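PDB 5X0J: free serine kinase from Thermococcus kodakarensis KOD1, which phosphorylates free L-serine with ADP as phosphate donor, giving O-phospho-L-serine and AMP in the first step of cysteine biosynthesis from serine. Local coordinates for residues Q30-Q34 with K35-A39; K159-S162 with K163-E167. The protein carries 1 engineered substitution. All coordinates share one frame; numbering follows the deposited sequence. Where two conformers were deposited one is given.

Interaction 1: Q30-Q34 with K35-A39. Engineered in segment 30-34: Gln30 (natural residue Glu). With AMP (adenosine monophosphate), chain B; SEP (phosphoserine), chain C.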
ATOM      1  N   GLN A  30      -3.505  -5.541   5.533  1.00 13.37           N
ATOM      2  CA  GLN A  30      -4.176  -4.383   4.925  1.00 14.02           C
ATOM      3  C   GLN A  30      -4.990  -4.775   3.697  1.00 14.09           C
ATOM      4  O   GLN A  30      -4.855  -5.879   3.163  1.00 14.86           O
ATOM      5  CB  GLN A  30      -3.203  -3.203   4.676  1.00 14.63           C
ATOM      6  CG  GLN A  30      -1.939  -3.501   3.901  1.00 14.80           C
ATOM      7  CD  GLN A  30      -0.870  -2.425   4.016  1.00 14.98           C
ATOM      8  OE1 GLN A  30      -0.761  -1.718   5.031  1.00 15.39           O
ATOM      9  NE2 GLN A  30      -0.037  -2.329   2.986  1.00 15.49           N
ATOM     10  N   GLN A  31      -5.881  -3.871   3.305  1.00 13.94           N
ATOM     11  CA  GLN A  31      -6.774  -4.036   2.160  1.00 13.94           C
ATOM     12  C   GLN A  31      -6.067  -3.830   0.809  1.00 13.63           C
ATOM     13  O   GLN A  31      -4.898  -3.431   0.748  1.00 13.13           O
ATOM     14  CB  GLN A  31      -7.930  -3.045   2.277  1.00 14.20           C
ATOM     15  CG  GLN A  31      -8.854  -3.302   3.463  1.00 14.48           C
ATOM     16  CD  GLN A  31      -9.847  -2.192   3.694  1.00 15.03           C
ATOM     17  OE1 GLN A  31      -9.533  -1.013   3.554  1.00 14.82           O
ATOM     18  NE2 GLN A  31     -11.062  -2.558   4.056  1.00 15.67           N
ATOM     19  N   LEU A  32      -6.797  -4.129  -0.265  1.00 13.85           N
ATOM     20  CA  LEU A  32      -6.300  -4.093  -1.643  1.00 13.81           C
ATOM     21  C   LEU A  32      -6.817  -2.890  -2.420  1.00 13.75           C
ATOM     22  O   LEU A  32      -7.847  -2.336  -2.081  1.00 13.85           O
ATOM     23  CB  LEU A  32      -6.718  -5.368  -2.385  1.00 14.27           C
ATOM     24  CG  LEU A  32      -6.396  -6.700  -1.706  1.00 14.50           C
ATOM     25  CD1 LEU A  32      -6.768  -7.860  -2.613  1.00 14.84           C
ATOM     26  CD2 LEU A  32      -4.916  -6.767  -1.335  1.00 14.49           C
ATOM     27  N   VAL A  33      -6.048  -2.483  -3.429  1.00 13.33           N
ATOM     28  CA  VAL A  33      -6.410  -1.533  -4.477  1.00 13.33           C
ATOM     29  C   VAL A  33      -6.680  -2.361  -5.732  1.00 13.36           C
ATOM     30  O   VAL A  33      -5.812  -3.144  -6.175  1.00 12.86           O
ATOM     31  CB  VAL A  33      -5.239  -0.556  -4.748  1.00 13.26           C
ATOM     32  CG1 VAL A  33      -5.620   0.472  -5.815  1.00 13.54           C
ATOM     33  CG2 VAL A  33      -4.800   0.113  -3.441  1.00 13.33           C
ATOM     34  N   GLN A  34      -7.870  -2.200  -6.313  1.00 13.83           N
ATOM     35  CA  GLN A  34      -8.281  -3.041  -7.435  0.50 14.05           C
ATOM     36  C   GLN A  34      -7.327  -2.979  -8.618  1.00 14.12           C
ATOM     37  O   GLN A  34      -6.977  -4.016  -9.178  1.00 13.79           O
ATOM     38  CB  GLN A  34      -9.698  -2.710  -7.901  0.50 14.51           C
ATOM     39  CG  GLN A  34     -10.128  -3.550  -9.098  0.50 14.77           C
ATOM     40  CD  GLN A  34     -11.621  -3.564  -9.303  0.50 15.30           C
ATOM     41  OE1 GLN A  34     -12.376  -3.641  -8.346  0.50 15.72           O
ATOM     42  NE2 GLN A  34     -12.050  -3.524 -10.561  0.50 15.71           N
ATOM     43  N   LYS A  35      -6.904  -1.780  -9.006  1.00 14.41           N
ATOM     44  CA  LYS A  35      -5.990  -1.655 -10.154  1.00 14.95           C
ATOM     45  C   LYS A  35      -4.627  -2.301  -9.921  1.00 13.94           C
ATOM     46  O   LYS A  35      -3.980  -2.737 -10.870  1.00 14.04           O
ATOM     47  CB  LYS A  35      -5.776  -0.195 -10.528  1.00 15.99           C
ATOM     48  CG  LYS A  35      -7.003   0.495 -11.082  1.00 17.64           C
ATOM     49  CD  LYS A  35      -7.360   0.102 -12.491  1.00 18.91           C
ATOM     50  CE  LYS A  35      -8.224   1.189 -13.118  1.00 20.36           C
ATOM     51  NZ  LYS A  35      -8.813   0.745 -14.403  1.00 21.41           N
ATOM     52  N   GLU A  36      -4.176  -2.342  -8.670  1.00 13.29           N
ATOM     53  CA  GLU A  36      -2.915  -3.010  -8.311  1.00 12.83           C
ATOM     54  C   GLU A  36      -3.066  -4.531  -8.454  1.00 12.65           C
ATOM     55  O   GLU A  36      -2.196  -5.204  -9.011  1.00 12.40           O
ATOM     56  CB  GLU A  36      -2.522  -2.619  -6.885  1.00 12.71           C
ATOM     57  CG  GLU A  36      -1.176  -3.125  -6.364  1.00 12.42           C
ATOM     58  CD  GLU A  36       0.026  -2.318  -6.803  1.00 12.51           C
ATOM     59  OE1 GLU A  36       0.889  -2.042  -5.935  1.00 12.41           O
ATOM     60  OE2 GLU A  36       0.085  -1.945  -7.986  1.00 12.57           O
ATOM     61  N   LEU A  37      -4.178  -5.066  -7.957  1.00 12.78           N
ATOM     62  CA  LEU A  37      -4.487  -6.489  -8.088  1.00 12.96           C
ATOM     63  C   LEU A  37      -4.584  -6.904  -9.559  1.00 13.28           C
ATOM     64  O   LEU A  37      -3.963  -7.882  -9.985  1.00 13.08           O
ATOM     65  CB  LEU A  37      -5.806  -6.802  -7.366  1.00 13.10           C
ATOM     66  CG  LEU A  37      -6.238  -8.266  -7.362  1.00 13.49           C
ATOM     67  CD1 LEU A  37      -5.154  -9.154  -6.769  1.00 13.29           C
ATOM     68  CD2 LEU A  37      -7.555  -8.409  -6.613  1.00 13.73           C
ATOM     69  N   GLU A  38      -5.347  -6.141 -10.332  0.70 13.55           N
ATOM     70  CA  GLU A  38      -5.538  -6.431 -11.753  0.70 14.15           C
ATOM     71  C   GLU A  38      -4.216  -6.417 -12.502  0.70 13.96           C
ATOM     72  O   GLU A  38      -3.925  -7.336 -13.273  0.70 14.17           O
ATOM     73  CB  GLU A  38      -6.480  -5.419 -12.387  0.70 14.77           C
ATOM     74  CG  GLU A  38      -7.922  -5.570 -11.936  0.70 15.31           C
ATOM     75  CD  GLU A  38      -8.818  -4.433 -12.403  0.70 16.03           C
ATOM     76  OE1 GLU A  38      -8.308  -3.348 -12.779  0.70 16.75           O
ATOM     77  OE2 GLU A  38     -10.054  -4.627 -12.365  0.70 16.92           O
ATOM     78  N   ALA A  39      -3.404  -5.389 -12.265  1.00 13.65           N
ATOM     79  CA  ALA A  39      -2.118  -5.263 -12.964  1.00 13.52           C
ATOM     80  C   ALA A  39      -1.195  -6.425 -12.647  1.00 13.20           C
ATOM     81  O   ALA A  39      -0.537  -6.957 -13.543  1.00 13.28           O
ATOM     82  CB  ALA A  39      -1.447  -3.944 -12.629  1.00 13.50           C
TER
HETATM   83  P   AMP B 301       1.953  -6.240  -3.773  1.00 10.72           P
HETATM   84  O1P AMP B 301       1.984  -7.687  -4.239  1.00 10.89           O
HETATM   85  O2P AMP B 301       0.785  -5.945  -2.855  1.00 10.99           O
HETATM   86  O3P AMP B 301       3.293  -5.797  -3.247  1.00 10.42           O
HETATM   87  O5' AMP B 301       1.651  -5.348  -5.076  1.00 11.20           O
HETATM   88  C5' AMP B 301       1.857  -5.825  -6.403  1.00 11.57           C
HETATM   89  C4' AMP B 301       3.331  -6.106  -6.636  1.00 11.97           C
HETATM   90  O4' AMP B 301       3.466  -7.005  -7.718  1.00 12.32           O
HETATM   91  C3' AMP B 301       4.210  -4.909  -7.060  1.00 12.29           C
HETATM   92  O3' AMP B 301       5.354  -4.856  -6.212  1.00 12.47           O
HETATM   93  C2' AMP B 301       4.670  -5.170  -8.494  1.00 12.27           C
HETATM   94  O2' AMP B 301       5.974  -4.671  -8.780  1.00 12.81           O
HETATM   95  C1' AMP B 301       4.607  -6.671  -8.459  1.00 12.29           C
HETATM   96  N9  AMP B 301       4.560  -7.380  -9.753  1.00 11.98           N
HETATM   97  C8  AMP B 301       4.071  -6.956 -10.933  1.00 12.09           C
HETATM   98  N7  AMP B 301       4.184  -7.919 -11.880  1.00 12.26           N
HETATM   99  C5  AMP B 301       4.747  -8.977 -11.284  1.00 11.90           C
HETATM  100  C6  AMP B 301       5.159 -10.327 -11.703  1.00 11.91           C
HETATM  101  N6  AMP B 301       4.967 -10.724 -12.980  1.00 12.05           N
HETATM  102  N1  AMP B 301       5.719 -11.124 -10.763  1.00 12.10           N
HETATM  103  C2  AMP B 301       5.913 -10.739  -9.481  1.00 11.99           C
HETATM  104  N3  AMP B 301       5.569  -9.519  -9.038  1.00 12.08           N
HETATM  105  C4  AMP B 301       4.997  -8.625  -9.881  1.00 12.02           C
HETATM  106  N   SEP C 302       2.996  -3.497   2.787  1.00 10.24           N
HETATM  107  CA  SEP C 302       3.540  -2.972   1.497  1.00 10.39           C
HETATM  108  CB  SEP C 302       2.494  -2.066   0.847  1.00 10.55           C
HETATM  109  OG  SEP C 302       1.296  -2.812   0.640  1.00 10.50           O
HETATM  110  C   SEP C 302       4.857  -2.279   1.726  1.00 10.21           C
HETATM  111  O   SEP C 302       5.304  -1.495   0.866  1.00 10.48           O
HETATM  112  OXT SEP C 302       5.511  -2.480   2.767  1.00 10.27           O
HETATM  113  P   SEP C 302       1.225  -3.989  -0.474  1.00 10.76           P
HETATM  114  O1P SEP C 302       2.233  -3.592  -1.542  1.00 10.39           O
HETATM  115  O2P SEP C 302      -0.201  -3.907  -0.915  1.00 10.95           O
HETATM  116  O3P SEP C 302       1.561  -5.256   0.270  1.00 10.77           O
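The carbonyl of Val33, the N-cap residue, takes Leu37 N in the first turn of helix 34-47. This Val33 O to Leu37 N bond is nearly straight at 3.1 Å (N-H...O 167°). Glu36 N adds a weak, bent bond to the same oxygen. The tight part lies here, between two buried residues: CB of Val33 is 4.0 Å from CB of Glu36.

The active-site side is buried too. Glu36 turns off at chi2 (81°), and its OE1 is salt-bridged to Lys221, which binds phosphoserine. OE2 accepts a bond from Val3 N. OE1 also comes within 3.5 Å of O5' of AMP, an approach and not a bond.

The outer side is looser. Lys35 is exposed, and Leu32 CD1 makes only an apolar touch with Leu37 CD2 at 4.1 Å. In the conformers given, Gln34 NE2 donates to Glu38 OE2 from above the carboxylate plane, but both side chains have a second conformer, so this link is doubtful as a permanent one.

Gln30, engineered in place of the natural Glu at the probable active-site position, reaches the phosphoserine from the loop. Its OE1 takes the backbone N of Thr223, and its NE2 makes a weak bond to SEP OG at 2.7 Å.

Interaction 2: K159-S162 with K163-E167; sequences KKVS and KVLDE
Lys159 and Lys163 start a run of i to i+4 bonds in the middle of helix 155-170. Lys163 N donates to Lys159 O at 2.9 Å. The side chain of Lys159 stays extended and stretches off the helix, and its NZ bonds to the backbone O of Val217.

Lys160 continues the series by accepting Val164 N. Its O is also touched by a methyl group, with Val164 CG2 at 3.5 Å. Val164 itself is buried against Arg116 and Leu117 of helix 110-119.

Val161 is on the buried side. Its O receives Leu165 N at 3.1 Å. The side chains of Val161 and Leu165 run alongside each other, and CG1 of Val161 is 4.2 Å from CD1 of Leu165. Both side chains rest on Phe198 of strand 196-199, so this pair packs the helix onto the antiparallel sheet.

Ser162 closes the segment. Its OG lies beside its own backbone N (chi1 -63°), where it bonds back to the O of Gln158, one turn earlier. This satisfies a hydroxyl that is buried against Ser219 and Pro220. Ser162 O accepts Asp166 N at 2.9 Å, and OD1 of Asp166 reaches across to accept the backbone N of Gln34.

The exposed side chain of Lys163 is straight until a bend at chi4 (-72°). Its ammonium is shared between Glu120 and Glu167. Glu167 OE1 pairs with Arg116, while Lys163 NZ forms a salt bridge to Glu167 OE2 at 2.8 Å, from the syn side and 21° out of the carboxylate plane.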
ATOM      1  N   LYS A 159     -10.262   3.893   5.736  1.00 12.64           N
ATOM      2  CA  LYS A 159     -10.860   2.892   4.856  1.00 12.80           C
ATOM      3  C   LYS A 159     -11.931   3.472   3.935  1.00 12.68           C
ATOM      4  O   LYS A 159     -11.999   3.124   2.761  1.00 12.77           O
ATOM      5  CB  LYS A 159     -11.414   1.723   5.663  1.00 13.10           C
ATOM      6  CG  LYS A 159     -10.335   0.904   6.348  1.00 13.46           C
ATOM      7  CD  LYS A 159     -10.921  -0.234   7.157  1.00 14.00           C
ATOM      8  CE  LYS A 159      -9.824  -1.149   7.663  1.00 14.45           C
ATOM      9  NZ  LYS A 159     -10.343  -2.180   8.604  1.00 15.18           N
ATOM     10  N   LYS A 160     -12.772   4.366   4.454  1.00 12.81           N
ATOM     11  CA  LYS A 160     -13.820   4.967   3.623  1.00 13.04           C
ATOM     12  C   LYS A 160     -13.203   5.830   2.524  1.00 12.48           C
ATOM     13  O   LYS A 160     -13.638   5.774   1.375  1.00 12.29           O
ATOM     14  CB  LYS A 160     -14.790   5.786   4.476  1.00 13.63           C
ATOM     15  CG  LYS A 160     -15.640   4.930   5.398  1.00 14.46           C
ATOM     16  CD  LYS A 160     -16.565   5.761   6.272  1.00 15.16           C
ATOM     17  CE  LYS A 160     -17.308   4.885   7.267  1.00 16.04           C
ATOM     18  NZ  LYS A 160     -18.143   5.671   8.211  1.00 16.59           N
ATOM     19  N   VAL A 161     -12.182   6.611   2.874  1.00 12.35           N
ATOM     20  CA  VAL A 161     -11.460   7.399   1.870  1.00 12.24           C
ATOM     21  C   VAL A 161     -10.878   6.488   0.787  1.00 12.08           C
ATOM     22  O   VAL A 161     -11.047   6.736  -0.398  1.00 11.82           O
ATOM     23  CB  VAL A 161     -10.329   8.249   2.499  1.00 12.21           C
ATOM     24  CG1 VAL A 161      -9.426   8.858   1.431  1.00 12.24           C
ATOM     25  CG2 VAL A 161     -10.914   9.352   3.367  1.00 12.32           C
ATOM     26  N   SER A 162     -10.207   5.417   1.213  1.00 11.97           N
ATOM     27  CA  SER A 162      -9.515   4.534   0.291  1.00 11.91           C
ATOM     28  C   SER A 162     -10.505   3.837  -0.651  1.00 12.12           C
ATOM     29  O   SER A 162     -10.216   3.633  -1.825  1.00 12.18           O
ATOM     30  CB  SER A 162      -8.698   3.518   1.071  1.00 11.88           C
ATOM     31  OG  SER A 162      -7.692   4.174   1.833  1.00 11.64           O
ATOM     32  N   LYS A 163     -11.673   3.475  -0.116  1.00 12.43           N
ATOM     33  CA  LYS A 163     -12.741   2.843  -0.895  1.00 13.19           C
ATOM     34  C   LYS A 163     -13.261   3.775  -2.001  1.00 13.02           C
ATOM     35  O   LYS A 163     -13.436   3.365  -3.141  1.00 13.03           O
ATOM     36  CB  LYS A 163     -13.873   2.418   0.040  1.00 13.99           C
ATOM     37  CG  LYS A 163     -15.077   1.767  -0.624  1.00 14.97           C
ATOM     38  CD  LYS A 163     -16.075   1.347   0.446  1.00 15.94           C
ATOM     39  CE  LYS A 163     -17.383   0.838  -0.153  1.00 16.71           C
ATOM     40  NZ  LYS A 163     -18.201   1.930  -0.747  1.00 17.10           N
ATOM     41  N   VAL A 164     -13.494   5.033  -1.653  1.00 13.06           N
ATOM     42  CA  VAL A 164     -13.919   6.009  -2.641  1.00 13.26           C
ATOM     43  C   VAL A 164     -12.877   6.148  -3.757  1.00 13.17           C
ATOM     44  O   VAL A 164     -13.233   6.149  -4.933  1.00 13.21           O
ATOM     45  CB  VAL A 164     -14.200   7.376  -1.985  1.00 13.37           C
ATOM     46  CG1 VAL A 164     -14.313   8.496  -3.026  1.00 13.49           C
ATOM     47  CG2 VAL A 164     -15.469   7.297  -1.154  1.00 13.59           C
ATOM     48  N   LEU A 165     -11.603   6.248  -3.390  1.00 13.18           N
ATOM     49  CA  LEU A 165     -10.549   6.390  -4.392  1.00 13.30           C
ATOM     50  C   LEU A 165     -10.451   5.150  -5.270  1.00 13.53           C
ATOM     51  O   LEU A 165     -10.278   5.266  -6.483  1.00 13.76           O
ATOM     52  CB  LEU A 165      -9.198   6.667  -3.731  1.00 13.31           C
ATOM     53  CG  LEU A 165      -9.082   7.967  -2.935  1.00 13.37           C
ATOM     54  CD1 LEU A 165      -7.718   8.030  -2.266  1.00 13.44           C
ATOM     55  CD2 LEU A 165      -9.331   9.187  -3.806  1.00 13.63           C
ATOM     56  N   ASP A 166     -10.586   3.970  -4.659  1.00 13.32           N
ATOM     57  CA  ASP A 166     -10.602   2.703  -5.407  1.00 13.54           C
ATOM     58  C   ASP A 166     -11.722   2.694  -6.441  1.00 13.77           C
ATOM     59  O   ASP A 166     -11.500   2.404  -7.615  1.00 13.70           O
ATOM     60  CB  ASP A 166     -10.770   1.543  -4.430  1.00 13.84           C
ATOM     61  CG  ASP A 166     -10.498   0.191  -5.046  1.00 14.01           C
ATOM     62  OD1 ASP A 166      -9.493   0.037  -5.775  1.00 14.32           O
ATOM     63  OD2 ASP A 166     -11.272  -0.739  -4.740  1.00 14.42           O
ATOM     64  N   GLU A 167     -12.924   3.043  -6.002  1.00 13.96           N
ATOM     65  CA  GLU A 167     -14.068   3.072  -6.902  1.00 14.56           C
ATOM     66  C   GLU A 167     -13.905   4.083  -8.034  1.00 14.42           C
ATOM     67  O   GLU A 167     -14.198   3.775  -9.188  1.00 14.48           O
ATOM     68  CB  GLU A 167     -15.339   3.381  -6.127  1.00 15.05           C
ATOM     69  CG  GLU A 167     -15.742   2.267  -5.179  1.00 15.74           C
ATOM     70  CD  GLU A 167     -16.841   2.676  -4.215  1.00 16.54           C
ATOM     71  OE1 GLU A 167     -17.346   3.816  -4.296  1.00 18.13           O
ATOM     72  OE2 GLU A 167     -17.200   1.841  -3.361  1.00 17.45           O
TER

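Overall arrangement
From the N terminus, the chain leaves strand 26-27 and reaches interaction 1, which turns the loop into helix 34-47 beside both bound ligands. It then runs through the rest of the ParB-like region and enters the SerK C-terminal region. Interaction 2 follows there, in the middle of helix 155-170. Each contact is local and closes only a helical turn. The two stand in series, with no nesting or crossing, and their centres are 12 Å apart. They meet directly in space. The bond between Gln34 and Asp166 joins the start of helix 34-47 to helix 155-170 across the two family regions, and Gln31 OE1 packs on Lys159 CG beside it.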